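Local coordinates for Peptide/nickel transport system substrate-binding protein (Listeria monocytogenes serotype 1/2a, PDB 5KZT), which probably binds extracellular peptides and hands them to an Opp-type ABC transporter, and is captured here with a peptide bound, at residues 23-28 / 35-40; 41-46 / 515-520. One frame throughout, in Å; residues are numbered along the deposited sequence.

Contact 1. Residues 23-28 / 35-40; sequences ALIPSA and DQVGLN
The pyrrolidine ring of P26 covers one face of the D35 carboxylate. P26 CG stands over D35 CG at 3.6 Å, while P26 CD closes to 3.2 Å from D35 OD2. The two backbone amides that bind the carboxylate approach from the other side of its plane. G38 N gives D35 OD2 a nearly straight bond of 2.8 Å, arriving on the syn side but 35° out of plane; V37 N adds a weak, bent one to the same oxygen at 2.9 Å. D35 is thus the N-cap of helix 36-45. With chi1 at 72°, its CG sits between backbone N and carbonyl carbon, which folds the carboxylate back over the first turn. Proximity to the helix start would probably favour its charged form.

Below the cap, packing is apolar: V37 CG1 meets I25 CG1 at 4.0 Å, and V37 CB lies beside P26 CD. G38, lacking a side chain, lets the loop come close, and S27 O makes a CA-H...O contact with G38 CA at 3.2 Å. That buried carbonyl has no hydrogen-bond partner.

Loop 23-28 follows strand 16-21, an edge strand of a mixed sheet. Helix 406-414 packs on it through F406 and K407, F406 also touching D35, W199 adjoins I25 and A28, and the bound peptide lies against the start of helix 36-45, hydrogen-bonded to Q36.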
ATOM      1  N   ALA A  23     -13.130  -4.660  -1.055  1.00 19.32           N
ATOM      2  CA  ALA A  23     -13.430  -3.314  -1.507  1.00 18.86           C
ATOM      3  C   ALA A  23     -13.435  -3.257  -3.015  1.00 18.47           C
ATOM      4  O   ALA A  23     -12.740  -4.043  -3.671  1.00 17.85           O
ATOM      5  CB  ALA A  23     -12.400  -2.338  -0.968  1.00 18.69           C
ATOM      6  N   LEU A  24     -14.212  -2.311  -3.541  1.00 18.59           N
ATOM      7  CA  LEU A  24     -14.203  -1.960  -4.964  1.00 18.81           C
ATOM      8  C   LEU A  24     -12.813  -1.411  -5.314  1.00 18.08           C
ATOM      9  O   LEU A  24     -12.152  -0.812  -4.458  1.00 17.57           O
ATOM     10  CB  LEU A  24     -15.266  -0.901  -5.257  1.00 19.80           C
ATOM     11  CG  LEU A  24     -16.704  -1.375  -5.474  1.00 21.01           C
ATOM     12  CD1 LEU A  24     -17.246  -2.141  -4.290  1.00 21.56           C
ATOM     13  CD2 LEU A  24     -17.568  -0.157  -5.756  1.00 22.16           C
ATOM     14  N   ILE A  25     -12.396  -1.607  -6.557  1.00 17.70           N
ATOM     15  CA  ILE A  25     -11.089  -1.127  -7.014  1.00 17.41           C
ATOM     16  C   ILE A  25     -11.040   0.401  -7.049  1.00 17.34           C
ATOM     17  O   ILE A  25     -11.830   1.010  -7.758  1.00 17.79           O
ATOM     18  CB  ILE A  25     -10.763  -1.662  -8.425  1.00 17.32           C
ATOM     19  CG1 ILE A  25     -10.683  -3.189  -8.418  1.00 17.49           C
ATOM     20  CG2 ILE A  25      -9.453  -1.074  -8.947  1.00 16.84           C
ATOM     21  CD1 ILE A  25     -10.741  -3.787  -9.813  1.00 17.83           C
ATOM     22  N   PRO A  26     -10.107   1.032  -6.298  1.00 17.58           N
ATOM     23  CA  PRO A  26     -10.042   2.494  -6.342  1.00 17.81           C
ATOM     24  C   PRO A  26      -9.411   3.033  -7.615  1.00 18.01           C
ATOM     25  O   PRO A  26      -9.859   4.078  -8.124  1.00 17.92           O
ATOM     26  CB  PRO A  26      -9.187   2.851  -5.106  1.00 17.66           C
ATOM     27  CG  PRO A  26      -9.348   1.662  -4.217  1.00 17.61           C
ATOM     28  CD  PRO A  26      -9.273   0.535  -5.195  1.00 17.20           C
ATOM     29  N   SER A  27      -8.409   2.320  -8.127  1.00 17.42           N
ATOM     30  CA  SER A  27      -7.711   2.714  -9.354  1.00 17.87           C
ATOM     31  C   SER A  27      -7.045   1.506  -9.950  1.00 17.55           C
ATOM     32  O   SER A  27      -6.495   0.687  -9.221  1.00 17.04           O
ATOM     33  CB  SER A  27      -6.634   3.760  -9.051  1.00 17.85           C
ATOM     34  OG  SER A  27      -5.833   4.045 -10.187  1.00 17.94           O
ATOM     35  N   ALA A  28      -7.067   1.413 -11.279  1.00 17.72           N
ATOM     36  CA  ALA A  28      -6.258   0.426 -11.969  1.00 17.56           C
ATOM     37  C   ALA A  28      -5.308   1.091 -12.958  1.00 17.52           C
ATOM     38  O   ALA A  28      -4.857   0.457 -13.900  1.00 18.40           O
ATOM     39  CB  ALA A  28      -7.144  -0.587 -12.669  1.00 18.33           C
ATOM     40  N   ASP A  35      -3.024   2.084  -3.834  1.00 17.01           N
ATOM     41  CA  ASP A  35      -3.710   1.276  -2.838  1.00 17.47           C
ATOM     42  C   ASP A  35      -3.516  -0.203  -3.079  1.00 17.08           C
ATOM     43  O   ASP A  35      -3.237  -0.641  -4.195  1.00 15.49           O
ATOM     44  CB  ASP A  35      -5.190   1.583  -2.878  1.00 18.52           C
ATOM     45  CG  ASP A  35      -5.840   1.029  -4.101  1.00 19.09           C
ATOM     46  OD1 ASP A  35      -5.737   1.672  -5.181  1.00 20.78           O
ATOM     47  OD2 ASP A  35      -6.394  -0.089  -4.009  1.00 19.51           O
ATOM     48  N   GLN A  36      -3.695  -0.988  -2.021  1.00 17.42           N
ATOM     49  CA  GLN A  36      -3.358  -2.400  -2.111  1.00 17.98           C
ATOM     50  C   GLN A  36      -4.263  -3.180  -3.076  1.00 17.44           C
ATOM     51  O   GLN A  36      -3.811  -4.163  -3.669  1.00 16.67           O
ATOM     52  CB  GLN A  36      -3.340  -3.058  -0.733  1.00 19.41           C
ATOM     53  CG  GLN A  36      -4.681  -3.387  -0.124  1.00 21.13           C
ATOM     54  CD  GLN A  36      -4.538  -4.130   1.212  1.00 22.73           C
ATOM     55  OE1 GLN A  36      -5.079  -3.699   2.217  1.00 23.93           O
ATOM     56  NE2 GLN A  36      -3.790  -5.235   1.220  1.00 23.39           N
ATOM     57  N   VAL A  37      -5.506  -2.731  -3.253  1.00 16.90           N
ATOM     58  CA  VAL A  37      -6.465  -3.453  -4.111  1.00 16.80           C
ATOM     59  C   VAL A  37      -6.104  -3.274  -5.582  1.00 16.20           C
ATOM     60  O   VAL A  37      -5.918  -4.259  -6.317  1.00 15.76           O
ATOM     61  CB  VAL A  37      -7.923  -3.021  -3.849  1.00 17.57           C
ATOM     62  CG1 VAL A  37      -8.894  -3.624  -4.866  1.00 17.87           C
ATOM     63  CG2 VAL A  37      -8.328  -3.412  -2.439  1.00 18.05           C
ATOM     64  N   GLY A  38      -5.976  -2.019  -5.986  1.00 15.58           N
ATOM     65  CA  GLY A  38      -5.586  -1.679  -7.326  1.00 15.76           C
ATOM     66  C   GLY A  38      -4.176  -2.104  -7.715  1.00 15.27           C
ATOM     67  O   GLY A  38      -3.951  -2.536  -8.839  1.00 15.06           O
ATOM     68  N   LEU A  39      -3.221  -1.985  -6.799  1.00 15.04           N
ATOM     69  CA  LEU A  39      -1.834  -2.391  -7.113  1.00 14.91           C
ATOM     70  C   LEU A  39      -1.725  -3.894  -7.286  1.00 14.75           C
ATOM     71  O   LEU A  39      -0.925  -4.376  -8.091  1.00 14.39           O
ATOM     72  CB  LEU A  39      -0.854  -1.914  -6.048  1.00 15.24           C
ATOM     73  CG  LEU A  39      -0.661  -0.391  -6.096  1.00 15.56           C
ATOM     74  CD1 LEU A  39       0.026   0.058  -4.829  1.00 15.83           C
ATOM     75  CD2 LEU A  39       0.121   0.079  -7.298  1.00 15.73           C
ATOM     76  N   ASN A  40      -2.539  -4.629  -6.549  1.00 14.57           N
ATOM     77  CA  ASN A  40      -2.610  -6.090  -6.726  1.00 14.94           C
ATOM     78  C   ASN A  40      -3.211  -6.453  -8.087  1.00 14.88           C
ATOM     79  O   ASN A  40      -2.694  -7.339  -8.745  1.00 15.42           O
ATOM     80  CB  ASN A  40      -3.414  -6.728  -5.610  1.00 15.08           C
ATOM     81  CG  ASN A  40      -3.336  -8.246  -5.628  1.00 15.79           C
ATOM     82  OD1 ASN A  40      -2.257  -8.828  -5.481  1.00 15.81           O
ATOM     83  ND2 ASN A  40      -4.476  -8.889  -5.839  1.00 16.08           N
TER

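Contact 2. Residues 41-46 / 515-520; sequences VVNQTN and FGPDYT
N43 and Q44, on the last turn of helix 36-45, both direct their side-chain amides at one carbonyl, Y519 O. Y519 and T520 form the second strand of a small beta-hairpin, 511-512 with 519-520, so the contact joins a helix from the start of the chain to a hairpin near its end, within what family membership indicates is a type 2 periplasmic binding protein fold.

The hydrogen bonds centre on that carbonyl. N43 ND2 reaches Y519 O at 3.0 Å, tilted 30° from the carbonyl plane, and Q44 NE2 reaches Y519 O at 2.8 Å from the opposite face, well above the plane. The oxygen is therefore gripped from two sides, and in each case it lies close to the plane of the donor amide. Q44 gets there by a bend at chi2 (-49°), which brings its amide round beside the strand. The rotation of this amide is fixed by further bonds: NE2 also gives to N40 O, and OE1 accepts from Y521 N.

The van der Waals part is a proline ring laid over one face of the N43 amide, the two side chains crossing at about a right angle. N43 CB presses on P517 CB at 3.4 Å, and P517 CG rests 3.8 Å from N43 CG. P164 packs against P517 and V42 alike.

The Y519 ring itself turns away from the helix, making a cation-pi interaction with K512 while its hydroxyl bonds R247. T520 OG1 is held mainly by N513 ND2 within the hairpin; N43 ND2 adds to T520 OG1 only a weak, bent bond of 3.1 Å.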
ATOM      1  N   VAL A  41      -4.251  -5.743  -8.525  1.00 14.74           N
ATOM      2  CA  VAL A  41      -4.822  -5.962  -9.882  1.00 15.02           C
ATOM      3  C   VAL A  41      -3.770  -5.748 -10.979  1.00 15.13           C
ATOM      4  O   VAL A  41      -3.505  -6.654 -11.780  1.00 15.36           O
ATOM      5  CB  VAL A  41      -6.057  -5.064 -10.156  1.00 15.29           C
ATOM      6  CG1 VAL A  41      -6.512  -5.147 -11.617  1.00 15.61           C
ATOM      7  CG2 VAL A  41      -7.209  -5.460  -9.251  1.00 15.55           C
ATOM      8  N   VAL A  42      -3.158  -4.569 -11.013  1.00 15.11           N
ATOM      9  CA  VAL A  42      -2.188  -4.284 -12.063  1.00 15.30           C
ATOM     10  C   VAL A  42      -0.949  -5.193 -11.996  1.00 15.02           C
ATOM     11  O   VAL A  42      -0.299  -5.431 -13.026  1.00 15.36           O
ATOM     12  CB  VAL A  42      -1.769  -2.795 -12.158  1.00 15.44           C
ATOM     13  CG1 VAL A  42      -2.977  -1.919 -12.412  1.00 16.02           C
ATOM     14  CG2 VAL A  42      -1.001  -2.344 -10.942  1.00 15.22           C
ATOM     15  N   ASN A  43      -0.618  -5.726 -10.819  1.00 14.72           N
ATOM     16  CA  ASN A  43       0.470  -6.709 -10.747  1.00 14.94           C
ATOM     17  C   ASN A  43       0.218  -8.022 -11.507  1.00 15.45           C
ATOM     18  O   ASN A  43       1.171  -8.702 -11.905  1.00 16.03           O
ATOM     19  CB  ASN A  43       0.840  -7.045  -9.314  1.00 15.00           C
ATOM     20  CG  ASN A  43       2.205  -7.693  -9.219  1.00 15.57           C
ATOM     21  OD1 ASN A  43       3.187  -7.159  -9.745  1.00 15.79           O
ATOM     22  ND2 ASN A  43       2.283  -8.858  -8.580  1.00 16.28           N
ATOM     23  N   GLN A  44      -1.045  -8.376 -11.709  1.00 15.19           N
ATOM     24  CA  GLN A  44      -1.390  -9.584 -12.468  1.00 15.74           C
ATOM     25  C   GLN A  44      -1.453  -9.335 -13.975  1.00 16.49           C
ATOM     26  O   GLN A  44      -1.231 -10.255 -14.776  1.00 16.63           O
ATOM     27  CB  GLN A  44      -2.740 -10.141 -12.030  1.00 15.64           C
ATOM     28  CG  GLN A  44      -3.015 -10.114 -10.535  1.00 15.20           C
ATOM     29  CD  GLN A  44      -1.889 -10.675  -9.682  1.00 15.02           C
ATOM     30  OE1 GLN A  44      -1.241 -11.657 -10.040  1.00 15.49           O
ATOM     31  NE2 GLN A  44      -1.678 -10.073  -8.527  1.00 14.66           N
ATOM     32  N   THR A  45      -1.818  -8.105 -14.335  1.00 16.59           N
ATOM     33  CA  THR A  45      -2.159  -7.742 -15.712  1.00 17.31           C
ATOM     34  C   THR A  45      -1.034  -7.013 -16.436  1.00 17.37           C
ATOM     35  O   THR A  45      -1.058  -6.875 -17.657  1.00 17.46           O
ATOM     36  CB  THR A  45      -3.439  -6.887 -15.742  1.00 17.55           C
ATOM     37  OG1 THR A  45      -3.239  -5.664 -15.056  1.00 17.28           O
ATOM     38  CG2 THR A  45      -4.573  -7.593 -15.053  1.00 17.82           C
ATOM     39  N   ASN A  46      -0.042  -6.552 -15.683  1.00 17.17           N
ATOM     40  CA  ASN A  46       1.055  -5.803 -16.264  1.00 17.44           C
ATOM     41  C   ASN A  46       2.344  -6.172 -15.573  1.00 17.50           C
ATOM     42  O   ASN A  46       2.334  -6.815 -14.522  1.00 17.26           O
ATOM     43  CB  ASN A  46       0.765  -4.323 -16.135  1.00 17.15           C
ATOM     44  CG  ASN A  46      -0.414  -3.901 -16.986  1.00 17.83           C
ATOM     45  OD1 ASN A  46      -1.553  -3.885 -16.525  1.00 18.01           O
ATOM     46  ND2 ASN A  46      -0.156  -3.624 -18.249  1.00 18.32           N
ATOM     47  N   PHE A 515       6.561  -7.497   0.036  1.00 15.78           N
ATOM     48  CA  PHE A 515       6.377  -6.050  -0.110  1.00 15.26           C
ATOM     49  C   PHE A 515       5.927  -5.827  -1.540  1.00 14.72           C
ATOM     50  O   PHE A 515       5.892  -6.769  -2.348  1.00 14.42           O
ATOM     51  CB  PHE A 515       7.668  -5.275   0.213  1.00 15.80           C
ATOM     52  CG  PHE A 515       8.888  -5.769  -0.525  1.00 16.22           C
ATOM     53  CD1 PHE A 515       9.129  -5.379  -1.843  1.00 15.99           C
ATOM     54  CD2 PHE A 515       9.805  -6.612   0.101  1.00 17.51           C
ATOM     55  CE1 PHE A 515      10.243  -5.832  -2.534  1.00 16.80           C
ATOM     56  CE2 PHE A 515      10.934  -7.068  -0.569  1.00 18.28           C
ATOM     57  CZ  PHE A 515      11.154  -6.683  -1.897  1.00 18.09           C
ATOM     58  N   GLY A 516       5.548  -4.610  -1.861  1.00 14.64           N
ATOM     59  CA  GLY A 516       4.929  -4.344  -3.156  1.00 14.75           C
ATOM     60  C   GLY A 516       3.534  -4.953  -3.275  1.00 14.90           C
ATOM     61  O   GLY A 516       2.944  -5.360  -2.267  1.00 14.80           O
ATOM     62  N   PRO A 517       2.981  -5.019  -4.511  1.00 15.32           N
ATOM     63  CA  PRO A 517       1.674  -5.661  -4.717  1.00 15.80           C
ATOM     64  C   PRO A 517       1.564  -7.009  -3.994  1.00 16.44           C
ATOM     65  O   PRO A 517       2.508  -7.799  -4.021  1.00 16.35           O
ATOM     66  CB  PRO A 517       1.618  -5.863  -6.230  1.00 15.87           C
ATOM     67  CG  PRO A 517       2.464  -4.753  -6.788  1.00 16.03           C
ATOM     68  CD  PRO A 517       3.543  -4.486  -5.769  1.00 15.84           C
ATOM     69  N   ASP A 518       0.427  -7.257  -3.357  1.00 17.21           N
ATOM     70  CA  ASP A 518       0.319  -8.325  -2.354  1.00 18.89           C
ATOM     71  C   ASP A 518       0.554  -9.762  -2.864  1.00 17.61           C
ATOM     72  O   ASP A 518       1.212 -10.558  -2.189  1.00 17.25           O
ATOM     73  CB  ASP A 518      -1.024  -8.235  -1.644  1.00 21.58           C
ATOM     74  CG  ASP A 518      -1.068  -7.098  -0.613  1.00 24.72           C
ATOM     75  OD1 ASP A 518      -0.503  -6.001  -0.847  1.00 28.03           O
ATOM     76  OD2 ASP A 518      -1.687  -7.289   0.446  1.00 30.08           O
ATOM     77  N   TYR A 519       0.019 -10.072  -4.035  1.00 16.45           N
ATOM     78  CA  TYR A 519       0.090 -11.425  -4.588  1.00 16.36           C
ATOM     79  C   TYR A 519       0.589 -11.441  -6.015  1.00 15.83           C
ATOM     80  O   TYR A 519       0.500 -10.441  -6.737  1.00 15.91           O
ATOM     81  CB  TYR A 519      -1.278 -12.112  -4.514  1.00 16.80           C
ATOM     82  CG  TYR A 519      -1.722 -12.378  -3.105  1.00 17.49           C
ATOM     83  CD1 TYR A 519      -2.437 -11.424  -2.381  1.00 18.38           C
ATOM     84  CD2 TYR A 519      -1.410 -13.588  -2.471  1.00 17.94           C
ATOM     85  CE1 TYR A 519      -2.848 -11.675  -1.072  1.00 19.35           C
ATOM     86  CE2 TYR A 519      -1.792 -13.828  -1.152  1.00 18.74           C
ATOM     87  CZ  TYR A 519      -2.508 -12.876  -0.462  1.00 19.87           C
ATOM     88  OH  TYR A 519      -2.914 -13.136   0.845  1.00 21.51           O
ATOM     89  N   THR A 520       1.143 -12.585  -6.403  1.00 15.46           N
ATOM     90  CA  THR A 520       1.456 -12.865  -7.800  1.00 15.44           C
ATOM     91  C   THR A 520       0.832 -14.217  -8.106  1.00 15.86           C
ATOM     92  O   THR A 520       1.277 -15.241  -7.571  1.00 16.61           O
ATOM     93  CB  THR A 520       2.962 -12.889  -8.056  1.00 15.67           C
ATOM     94  OG1 THR A 520       3.522 -11.609  -7.709  1.00 15.26           O
ATOM     95  CG2 THR A 520       3.255 -13.200  -9.540  1.00 16.50           C
TER

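Overall arrangement
Both contacts are built on helix 36-45, their centres about 10 Å apart. Contact 1 closes before contact 2 opens along the chain: the first is a local turn of loop onto the helix start, whereas the second brings in residues 515-520 from more than 460 positions away. The two also touch directly, N40 OD1 probably accepting a hydrogen bond from Y519 N at 3.0 Å, and L39 O lying against P517. One short helix near the middle of the molecule is thus fixed at its N-terminal end by the preceding loop and farther along by the C-terminal hairpin, while its first turn, with Q36, meets the bound peptide.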